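Local coordinates for protein peptidase M3B, oligoendopeptidase F (Enterococcus faecium, PDB 2QR4) that probably cleaves short peptides as a zinc-dependent oligoendopeptidase of the M3 family, built very largely of helices, at residues 126-131 with 228-232; 219-223 with 449-454; 234-239 with 499-503. All coordinates share one frame; numbering follows the deposited sequence.

Contact 1. Residues 126-131 with 228-232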
loop_
_atom_site.group_PDB
_atom_site.type_symbol
_atom_site.label_atom_id
_atom_site.label_comp_id
_atom_site.label_asym_id
_atom_site.label_seq_id
_atom_site.Cartn_x
_atom_site.Cartn_y
_atom_site.Cartn_z
ATOM N N ASN A 126 -2.697 28.908 9.806
ATOM C CA ASN A 126 -2.810 27.461 9.861
ATOM C C ASN A 126 -2.204 26.965 11.166
ATOM O O ASN A 126 -1.901 25.783 11.332
ATOM C CB ASN A 126 -2.056 26.872 8.678
ATOM C CG ASN A 126 -2.701 25.640 8.136
ATOM O OD1 ASN A 126 -2.015 24.737 7.658
ATOM N ND2 ASN A 126 -4.028 25.585 8.194
ATOM N N ARG A 127 -2.031 27.908 12.080
ATOM C CA ARG A 127 -1.471 27.677 13.402
ATOM C C ARG A 127 -2.021 26.420 14.058
ATOM O O ARG A 127 -1.274 25.646 14.665
ATOM C CB ARG A 127 -1.793 28.895 14.273
ATOM C CG ARG A 127 -0.953 29.045 15.520
ATOM C CD ARG A 127 -1.200 30.395 16.189
ATOM N NE ARG A 127 -0.322 31.475 15.717
ATOM C CZ ARG A 127 0.987 31.538 15.960
ATOM N NH1 ARG A 127 1.599 30.566 16.624
ATOM N NH2 ARG A 127 1.699 32.560 15.524
ATOM N N ALA A 128 -3.331 26.218 13.933
ATOM C CA ALA A 128 -4.004 25.100 14.595
ATOM C C ALA A 128 -3.719 23.743 13.958
ATOM O O ALA A 128 -4.034 22.714 14.531
ATOM C CB ALA A 128 -5.509 25.344 14.642
ATOM N N HIS A 129 -3.126 23.733 12.773
ATOM C CA HIS A 129 -2.969 22.485 12.055
ATOM C C HIS A 129 -1.520 22.167 11.795
ATOM O O HIS A 129 -1.211 21.135 11.205
ATOM C CB HIS A 129 -3.765 22.508 10.752
ATOM C CG HIS A 129 -5.190 22.909 10.943
ATOM N ND1 HIS A 129 -6.127 22.073 11.513
ATOM C CD2 HIS A 129 -5.838 24.064 10.659
ATOM C CE1 HIS A 129 -7.296 22.695 11.570
ATOM N NE2 HIS A 129 -7.149 23.904 11.056
ATOM N N VAL A 130 -0.632 23.047 12.247
ATOM C CA VAL A 130 0.790 22.745 12.227
ATOM C C VAL A 130 1.188 22.170 13.580
ATOM O O VAL A 130 0.709 22.624 14.613
ATOM C CB VAL A 130 1.635 23.984 11.916
ATOM C CG1 VAL A 130 3.111 23.634 11.955
ATOM C CG2 VAL A 130 1.250 24.550 10.562
ATOM N N LEU A 131 2.061 21.172 13.569
ATOM C CA LEU A 131 2.367 20.410 14.774
ATOM C C LEU A 131 3.742 20.808 15.296
ATOM O O LEU A 131 4.279 21.834 14.904
ATOM C CB LEU A 131 2.274 18.904 14.489
ATOM C CG LEU A 131 0.865 18.425 14.096
ATOM C CD1 LEU A 131 0.845 16.963 13.722
ATOM C CD2 LEU A 131 -0.147 18.677 15.205
ATOM N N VAL A 228 -4.851 13.947 13.184
ATOM C CA VAL A 228 -3.721 14.394 14.002
ATOM C C VAL A 228 -3.392 15.870 13.802
ATOM O O VAL A 228 -2.708 16.459 14.631
ATOM C CB VAL A 228 -2.466 13.497 13.846
ATOM C CG1 VAL A 228 -2.849 12.050 14.112
ATOM C CG2 VAL A 228 -1.839 13.653 12.455
ATOM N N ARG A 229 -3.895 16.459 12.715
ATOM C CA ARG A 229 -3.733 17.900 12.461
ATOM C C ARG A 229 -4.898 18.742 12.957
ATOM O O ARG A 229 -4.952 19.946 12.686
ATOM C CB ARG A 229 -3.498 18.173 10.975
ATOM C CG ARG A 229 -2.138 17.690 10.479
ATOM C CD ARG A 229 -1.828 18.256 9.106
ATOM N NE ARG A 229 -0.560 17.742 8.613
ATOM C CZ ARG A 229 0.628 18.227 8.967
ATOM N NH1 ARG A 229 1.729 17.686 8.472
ATOM N NH2 ARG A 229 0.722 19.246 9.819
ATOM N N ASN A 230 -5.833 18.112 13.674
ATOM C CA ASN A 230 -6.980 18.823 14.265
ATOM C C ASN A 230 -7.961 19.430 13.247
ATOM O O ASN A 230 -8.563 20.472 13.479
ATOM C CB ASN A 230 -6.493 19.897 15.249
ATOM C CG ASN A 230 -5.356 19.401 16.124
ATOM O OD1 ASN A 230 -5.551 18.544 16.993
ATOM N ND2 ASN A 230 -4.150 19.928 15.888
ATOM N N TYR A 231 -8.101 18.783 12.105
ATOM C CA TYR A 231 -9.174 19.129 11.209
ATOM C C TYR A 231 -10.402 18.341 11.640
ATOM O O TYR A 231 -10.283 17.284 12.265
ATOM C CB TYR A 231 -8.798 18.801 9.762
ATOM C CG TYR A 231 -7.741 19.719 9.171
ATOM C CD1 TYR A 231 -8.049 21.028 8.788
ATOM C CD2 TYR A 231 -6.436 19.279 8.993
ATOM C CE1 TYR A 231 -7.072 21.872 8.238
ATOM C CE2 TYR A 231 -5.451 20.111 8.447
ATOM C CZ TYR A 231 -5.777 21.392 8.062
ATOM O OH TYR A 231 -4.799 22.180 7.517
ATOM N N SER A 232 -11.584 18.854 11.322
ATOM C CA SER A 232 -12.809 18.175 11.701
ATOM C C SER A 232 -13.125 17.014 10.740
ATOM O O SER A 232 -13.973 16.172 11.036
ATOM C CB SER A 232 -13.965 19.180 11.788
ATOM O OG SER A 232 -14.313 19.637 10.499
HETATM O O HOH W 1 -5.408 24.313 6.599
#
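His129 lays its imidazole flat on the phenol ring of Tyr231. The two make an offset stack with planes only 2° apart and centroids separated by 3.6 Å, and Tyr231 CE1 lies over the centre of the imidazole. Ala128 CB comes over the other face of the imidazole, so that ring is sandwiched between a methyl and an aromatic surface. A histidine suits this place because it combines a flat face for stacking with a polar edge for bonding.

Three hydrogen bonds link loop 126-131, between helices 117-124 and 133-141, to loop 228-232, which leads from helix 208-228 to helix 234-240. At the edge of the imidazole, ND1 of His129 donates in its ring plane to Arg229 O at 2.7 Å. The carbonyl of His129 is used in turn: Arg229 NH2 reaches its O at 3.0 Å, lying in both the guanidinium and the carbonyl plane. Extended from CG to NE, the Arg229 chain runs past that oxygen, and its guanidinium also forms a salt bridge with Glu136. Asn230 ND2 meets Ala128 O at 3.1 Å almost head-on, with a C=O...N angle of 167°.

Arg229, Asn230 and Tyr231 stand where helix 208-228 ends in a Schellman motif. Asn230, with positive phi, is its C-prime residue, a conformation asparagine tolerates well, and Tyr231 N bonds back to Ala226 O. The turn thereby presents the Arg229 carbonyl to the imidazole and the tyrosine to its face.

Leu131 CD2 rests against Val228 O at 3.4 Å, while Leu131 CD1 makes a looser apolar contact with Val228 CG2. Val228 also packs on Leu138 of the second subunit.

Contact 2. Residues 219-223 with 449-454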
loop_
_atom_site.group_PDB
_atom_site.type_symbol
_atom_site.label_atom_id
_atom_site.label_comp_id
_atom_site.label_asym_id
_atom_site.label_seq_id
_atom_site.Cartn_x
_atom_site.Cartn_y
_atom_site.Cartn_z
ATOM N N ILE A 219 -7.395 6.172 1.677
ATOM C CA ILE A 219 -8.436 6.874 2.427
ATOM C C ILE A 219 -8.126 6.944 3.930
ATOM O O ILE A 219 -8.221 8.012 4.541
ATOM C CB ILE A 219 -9.798 6.245 2.132
ATOM C CG1 ILE A 219 -10.276 6.733 0.755
ATOM C CG2 ILE A 219 -10.796 6.582 3.200
ATOM C CD1 ILE A 219 -11.303 5.851 0.179
ATOM N N LYS A 220 -7.702 5.820 4.504
ATOM C CA LYS A 220 -7.217 5.789 5.876
ATOM C C LYS A 220 -6.138 6.835 6.172
ATOM O O LYS A 220 -6.161 7.469 7.224
ATOM C CB LYS A 220 -6.700 4.388 6.234
ATOM C CG LYS A 220 -7.724 3.573 6.946
ATOM C CD LYS A 220 -7.307 2.110 7.145
ATOM C CE LYS A 220 -8.534 1.265 7.434
ATOM N NZ LYS A 220 -9.519 2.071 8.258
ATOM N N GLY A 221 -5.195 7.013 5.252
ATOM C CA GLY A 221 -4.117 8.008 5.435
ATOM C C GLY A 221 -4.623 9.437 5.496
ATOM O O GLY A 221 -4.140 10.229 6.320
ATOM N N HIS A 222 -5.592 9.776 4.633
ATOM C CA HIS A 222 -6.236 11.095 4.686
ATOM C C HIS A 222 -6.924 11.341 6.027
ATOM O O HIS A 222 -6.823 12.422 6.603
ATOM C CB HIS A 222 -7.280 11.250 3.581
ATOM C CG HIS A 222 -6.702 11.297 2.206
ATOM N ND1 HIS A 222 -7.462 11.082 1.076
ATOM C CD2 HIS A 222 -5.435 11.520 1.779
ATOM C CE1 HIS A 222 -6.688 11.177 0.011
ATOM N NE2 HIS A 222 -5.455 11.445 0.409
ATOM N N ASN A 223 -7.631 10.332 6.513
ATOM C CA ASN A 223 -8.327 10.455 7.781
ATOM C C ASN A 223 -7.369 10.592 8.954
ATOM O O ASN A 223 -7.561 11.432 9.834
ATOM C CB ASN A 223 -9.336 9.305 7.975
ATOM C CG ASN A 223 -10.659 9.590 7.256
ATOM O OD1 ASN A 223 -11.001 10.755 7.041
ATOM N ND2 ASN A 223 -11.398 8.541 6.884
HETATM N N MSE A 449 -16.822 7.560 1.033
HETATM C CA MSE A 449 -15.761 6.663 1.491
HETATM C C MSE A 449 -15.006 7.203 2.705
HETATM O O MSE A 449 -14.704 6.446 3.620
HETATM C CB MSE A 449 -14.758 6.371 0.368
HETATM C CG MSE A 449 -15.249 5.362 -0.648
HETATM SE SE MSE A 449 -13.843 4.908 -1.949
HETATM C CE MSE A 449 -13.607 6.666 -2.805
ATOM N N HIS A 450 -14.673 8.496 2.704
ATOM C CA HIS A 450 -13.959 9.075 3.840
ATOM C C HIS A 450 -14.808 9.089 5.114
ATOM O O HIS A 450 -14.335 8.701 6.184
ATOM C CB HIS A 450 -13.472 10.489 3.547
ATOM C CG HIS A 450 -12.395 10.564 2.513
ATOM N ND1 HIS A 450 -11.060 10.658 2.839
ATOM C CD2 HIS A 450 -12.454 10.589 1.161
ATOM C CE1 HIS A 450 -10.341 10.716 1.733
ATOM N NE2 HIS A 450 -11.164 10.679 0.702
ATOM N N THR A 451 -16.049 9.554 5.003
ATOM C CA THR A 451 -16.929 9.640 6.175
ATOM C C THR A 451 -17.251 8.269 6.759
ATOM O O THR A 451 -17.299 8.114 7.970
ATOM C CB THR A 451 -18.226 10.396 5.866
ATOM O OG1 THR A 451 -18.830 9.826 4.693
ATOM C CG2 THR A 451 -17.903 11.871 5.614
ATOM N N GLU A 452 -17.450 7.283 5.886
ATOM C CA GLU A 452 -17.698 5.907 6.308
ATOM C C GLU A 452 -16.514 5.316 7.051
ATOM O O GLU A 452 -16.662 4.794 8.155
ATOM C CB GLU A 452 -18.058 5.046 5.105
ATOM C CG GLU A 452 -19.476 5.313 4.592
ATOM C CD GLU A 452 -20.558 4.971 5.627
ATOM O OE1 GLU A 452 -20.896 3.776 5.764
ATOM O OE2 GLU A 452 -21.079 5.891 6.295
ATOM N N ASP A 453 -15.332 5.418 6.456
ATOM C CA ASP A 453 -14.107 4.949 7.106
ATOM C C ASP A 453 -13.845 5.654 8.441
ATOM O O ASP A 453 -13.385 5.047 9.403
ATOM C CB ASP A 453 -12.896 5.131 6.184
ATOM C CG ASP A 453 -11.590 4.820 6.885
ATOM O OD1 ASP A 453 -11.192 3.640 6.917
ATOM O OD2 ASP A 453 -10.965 5.756 7.417
ATOM N N GLU A 454 -14.124 6.943 8.498
ATOM C CA GLU A 454 -13.894 7.676 9.725
ATOM C C GLU A 454 -14.817 7.162 10.832
ATOM O O GLU A 454 -14.389 7.027 11.971
ATOM C CB GLU A 454 -13.997 9.188 9.483
ATOM C CG GLU A 454 -14.915 9.951 10.412
ATOM C CD GLU A 454 -15.908 10.824 9.629
ATOM O OE1 GLU A 454 -17.117 10.472 9.610
ATOM O OE2 GLU A 454 -15.477 11.841 9.016
#
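Ile219, Lys220, His222 and Asn223 of helix 208-228 pack across the C-terminal end of helix 418-454, a partly buried helix-helix contact. The axes of the short segments pass 9.6 Å apart and make a crossing angle of -72°, and the interface has an apolar side and a polar side.

On the apolar side Ile219 fills the crossing with its branches. CD1 meets SE of selenomethionine Met449 at 3.4 Å, CG1 lies over the face of the His450 ring, 4.2 Å from its centroid, and CG2 rests on Asp453 CB. Apart from these, the imidazoles of His222 and His450 meet rim to rim, their planes nearly parallel and neither ring over the other.

The pair belongs to the largely helical M3 peptidase fold, and Asn223 fastens it with both hydrogens of its amide. Asn223 ND2 gives one to Asp453 OD2 at 2.9 Å (165° at the hydrogen), on that oxygen's anti lone pair. The other goes from Asn223 ND2 to His450 O at 3.0 Å. The carbonyl also takes the helical bond from Glu454 N.

Asp453 has CG anti to its backbone N (chi1 173°), which carries the carboxylate across to helix 208-228, nearly coplanar with the Asn223 amide. Its OD1 offers the syn lone pair to Lys220 NZ in a 2.7 Å salt bridge. Lys220 NZ has a long, weak ion pair with Glu144 of the second subunit.

Contact 3. Residues 234-239 with 499-503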
loop_
_atom_site.group_PDB
_atom_site.type_symbol
_atom_site.label_atom_id
_atom_site.label_comp_id
_atom_site.label_asym_id
_atom_site.label_seq_id
_atom_site.Cartn_x
_atom_site.Cartn_y
_atom_site.Cartn_z
ATOM N N ALA A 234 -11.457 14.793 6.790
ATOM C CA ALA A 234 -10.507 14.709 5.691
ATOM C C ALA A 234 -10.800 15.779 4.648
ATOM O O ALA A 234 -9.883 16.394 4.090
ATOM C CB ALA A 234 -10.552 13.340 5.067
ATOM N N ARG A 235 -12.084 16.007 4.398
ATOM C CA ARG A 235 -12.496 16.993 3.405
ATOM C C ARG A 235 -12.084 18.402 3.818
ATOM O O ARG A 235 -11.465 19.124 3.034
ATOM C CB ARG A 235 -14.010 16.937 3.157
ATOM C CG ARG A 235 -14.458 17.856 2.012
ATOM C CD ARG A 235 -15.922 17.690 1.681
ATOM N NE ARG A 235 -16.791 18.124 2.775
ATOM C CZ ARG A 235 -18.116 18.152 2.688
ATOM N NH1 ARG A 235 -18.699 17.782 1.554
ATOM N NH2 ARG A 235 -18.854 18.562 3.714
ATOM N N GLU A 236 -12.429 18.796 5.039
ATOM C CA GLU A 236 -12.031 20.110 5.525
ATOM C C GLU A 236 -10.536 20.239 5.348
ATOM O O GLU A 236 -10.044 21.273 4.912
ATOM C CB GLU A 236 -12.401 20.322 6.996
ATOM C CG GLU A 236 -12.129 21.743 7.499
ATOM C CD GLU A 236 -12.348 21.896 8.997
ATOM O OE1 GLU A 236 -13.181 22.741 9.388
ATOM O OE2 GLU A 236 -11.693 21.175 9.785
ATOM N N ALA A 237 -9.811 19.172 5.653
ATOM C CA ALA A 237 -8.353 19.213 5.512
ATOM C C ALA A 237 -7.897 19.490 4.072
ATOM O O ALA A 237 -7.059 20.345 3.840
ATOM C CB ALA A 237 -7.720 17.939 6.049
ATOM N N SER A 238 -8.449 18.779 3.101
ATOM C CA SER A 238 -8.016 18.997 1.720
ATOM C C SER A 238 -8.441 20.360 1.188
ATOM O O SER A 238 -7.651 21.057 0.573
ATOM C CB SER A 238 -8.559 17.915 0.800
ATOM O OG SER A 238 -8.068 18.108 -0.513
ATOM N N LEU A 239 -9.691 20.739 1.427
ATOM C CA LEU A 239 -10.214 21.998 0.906
ATOM C C LEU A 239 -9.619 23.223 1.599
ATOM O O LEU A 239 -9.474 24.281 0.986
ATOM C CB LEU A 239 -11.746 22.027 1.004
ATOM C CG LEU A 239 -12.558 21.431 -0.152
ATOM C CD1 LEU A 239 -12.155 19.999 -0.497
ATOM C CD2 LEU A 239 -14.039 21.500 0.179
ATOM N N ASN A 499 -6.965 13.744 -3.714
ATOM C CA ASN A 499 -7.415 14.162 -2.392
ATOM C C ASN A 499 -8.541 15.195 -2.514
ATOM O O ASN A 499 -8.325 16.397 -2.376
ATOM C CB ASN A 499 -6.223 14.737 -1.602
ATOM C CG ASN A 499 -6.513 14.890 -0.117
ATOM O OD1 ASN A 499 -7.520 14.390 0.389
ATOM N ND2 ASN A 499 -5.629 15.587 0.589
ATOM N N TYR A 500 -9.742 14.727 -2.789
ATOM C CA TYR A 500 -10.849 15.638 -3.001
ATOM C C TYR A 500 -10.562 16.593 -4.155
ATOM O O TYR A 500 -10.620 17.813 -4.018
ATOM C CB TYR A 500 -11.131 16.405 -1.722
ATOM C CG TYR A 500 -11.906 15.597 -0.719
ATOM C CD1 TYR A 500 -13.282 15.441 -0.840
ATOM C CD2 TYR A 500 -11.273 14.994 0.352
ATOM C CE1 TYR A 500 -13.995 14.708 0.075
ATOM C CE2 TYR A 500 -11.987 14.263 1.280
ATOM C CZ TYR A 500 -13.348 14.125 1.136
ATOM O OH TYR A 500 -14.073 13.408 2.064
ATOM N N TYR A 501 -10.280 16.010 -5.306
ATOM C CA TYR A 501 -9.912 16.757 -6.485
ATOM C C TYR A 501 -11.067 16.887 -7.478
ATOM O O TYR A 501 -11.316 17.983 -7.988
ATOM C CB TYR A 501 -8.739 16.057 -7.140
ATOM C CG TYR A 501 -8.158 16.707 -8.357
ATOM C CD1 TYR A 501 -7.168 17.661 -8.239
ATOM C CD2 TYR A 501 -8.545 16.310 -9.629
ATOM C CE1 TYR A 501 -6.592 18.236 -9.348
ATOM C CE2 TYR A 501 -7.981 16.870 -10.752
ATOM C CZ TYR A 501 -6.997 17.838 -10.606
ATOM O OH TYR A 501 -6.412 18.418 -11.711
ATOM N N VAL A 502 -11.784 15.789 -7.733
ATOM C CA VAL A 502 -12.778 15.768 -8.828
ATOM C C VAL A 502 -13.927 16.776 -8.771
ATOM O O VAL A 502 -14.413 17.182 -9.818
ATOM C CB VAL A 502 -13.417 14.375 -9.041
ATOM C CG1 VAL A 502 -12.439 13.436 -9.670
ATOM C CG2 VAL A 502 -13.962 13.834 -7.736
ATOM N N PHE A 503 -14.377 17.170 -7.580
ATOM C CA PHE A 503 -15.531 18.072 -7.502
ATOM C C PHE A 503 -15.245 19.373 -8.211
ATOM O O PHE A 503 -16.164 20.074 -8.632
ATOM C CB PHE A 503 -15.954 18.358 -6.062
ATOM C CG PHE A 503 -15.136 19.417 -5.369
ATOM C CD1 PHE A 503 -15.668 20.683 -5.139
ATOM C CD2 PHE A 503 -13.850 19.134 -4.895
ATOM C CE1 PHE A 503 -14.915 21.670 -4.470
ATOM C CE2 PHE A 503 -13.091 20.099 -4.229
ATOM C CZ PHE A 503 -13.614 21.373 -4.020
HETATM O O HOH W 2 -7.741 14.884 3.151
HETATM O O HOH W 3 -14.073 13.826 4.976
#
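Arg235 CA sits over one face of the Tyr500 ring, offset toward the rim, 3.8 Å from the ring centroid and 25° off its normal. This is a CH-pi contact made by the backbone itself, in the first turn of helix 234-240. Tyr500 belongs to the loop that leads into helix 503-520, within the largely helical M3 peptidase region. The Arg235 side chain crosses the tyrosine at about a right angle: CB touches CZ at 3.5 Å and CG lies near CE1. With CG anti to the backbone N (chi1 -174°), the aliphatic part of the arginine passes across the ring, while the bend further out at chi3 takes the guanidinium on to salt bridges with Glu246 and Asp250. A long arginine suits the place because its methylenes can pack on an aromatic ring while its charge is paired elsewhere.

The phenol end reaches the start of the helix, where backbone N-H groups lack a carbonyl one turn earlier. Water 3 joins Tyr500 OH to Arg235 N, accepting from the latter at 3.0 Å. Water 2 donates to Ala234 O and to Asn499 OD1, linking the same turn to the preceding residue of the loop. Farther along the helix, Ser238 OG donates to Asn499 O. The hydrogen bond is short, 2.5 Å between Ser238 OG and Asn499 O, and approaches from above the carbonyl plane.

Leu239 faces the loop from the side with CD1, which touches Tyr500 CB at 3.9 Å and Phe503 CE2 at 3.8 Å. Leu239 and Phe503 approach from opposite directions.

Around this buried contact, helix 418-454 brings His450 to both Ala234 and the Tyr500 ring. Helix 246-258 packs on Phe503 and Arg235, and helix 208-228 touches Ala234, Ala237 and Asn499.

The contacts follow helix 208-228 and the next helix, 234-240: contact 2 lies on the first, contact 1 at its C-terminal end and contact 3 on the second. Contacts 2 and 3 have centres about 11 Å apart and touch, with Asn223 OD1 3.3 Å from Ala234 CB and His450 CB 3.3 Å from Tyr500 OH. Contact 1, centred about 15 Å from contact 3, joins it through Tyr231 CD2 on Ala237 CB, but does not touch contact 2, about 17 Å away between centres. The HExxH sequence, which binds zinc in this family, lies on helix 361-379. The tyrosine-rich loop containing 499-503 probably borders the substrate cleft, as in M3 relatives.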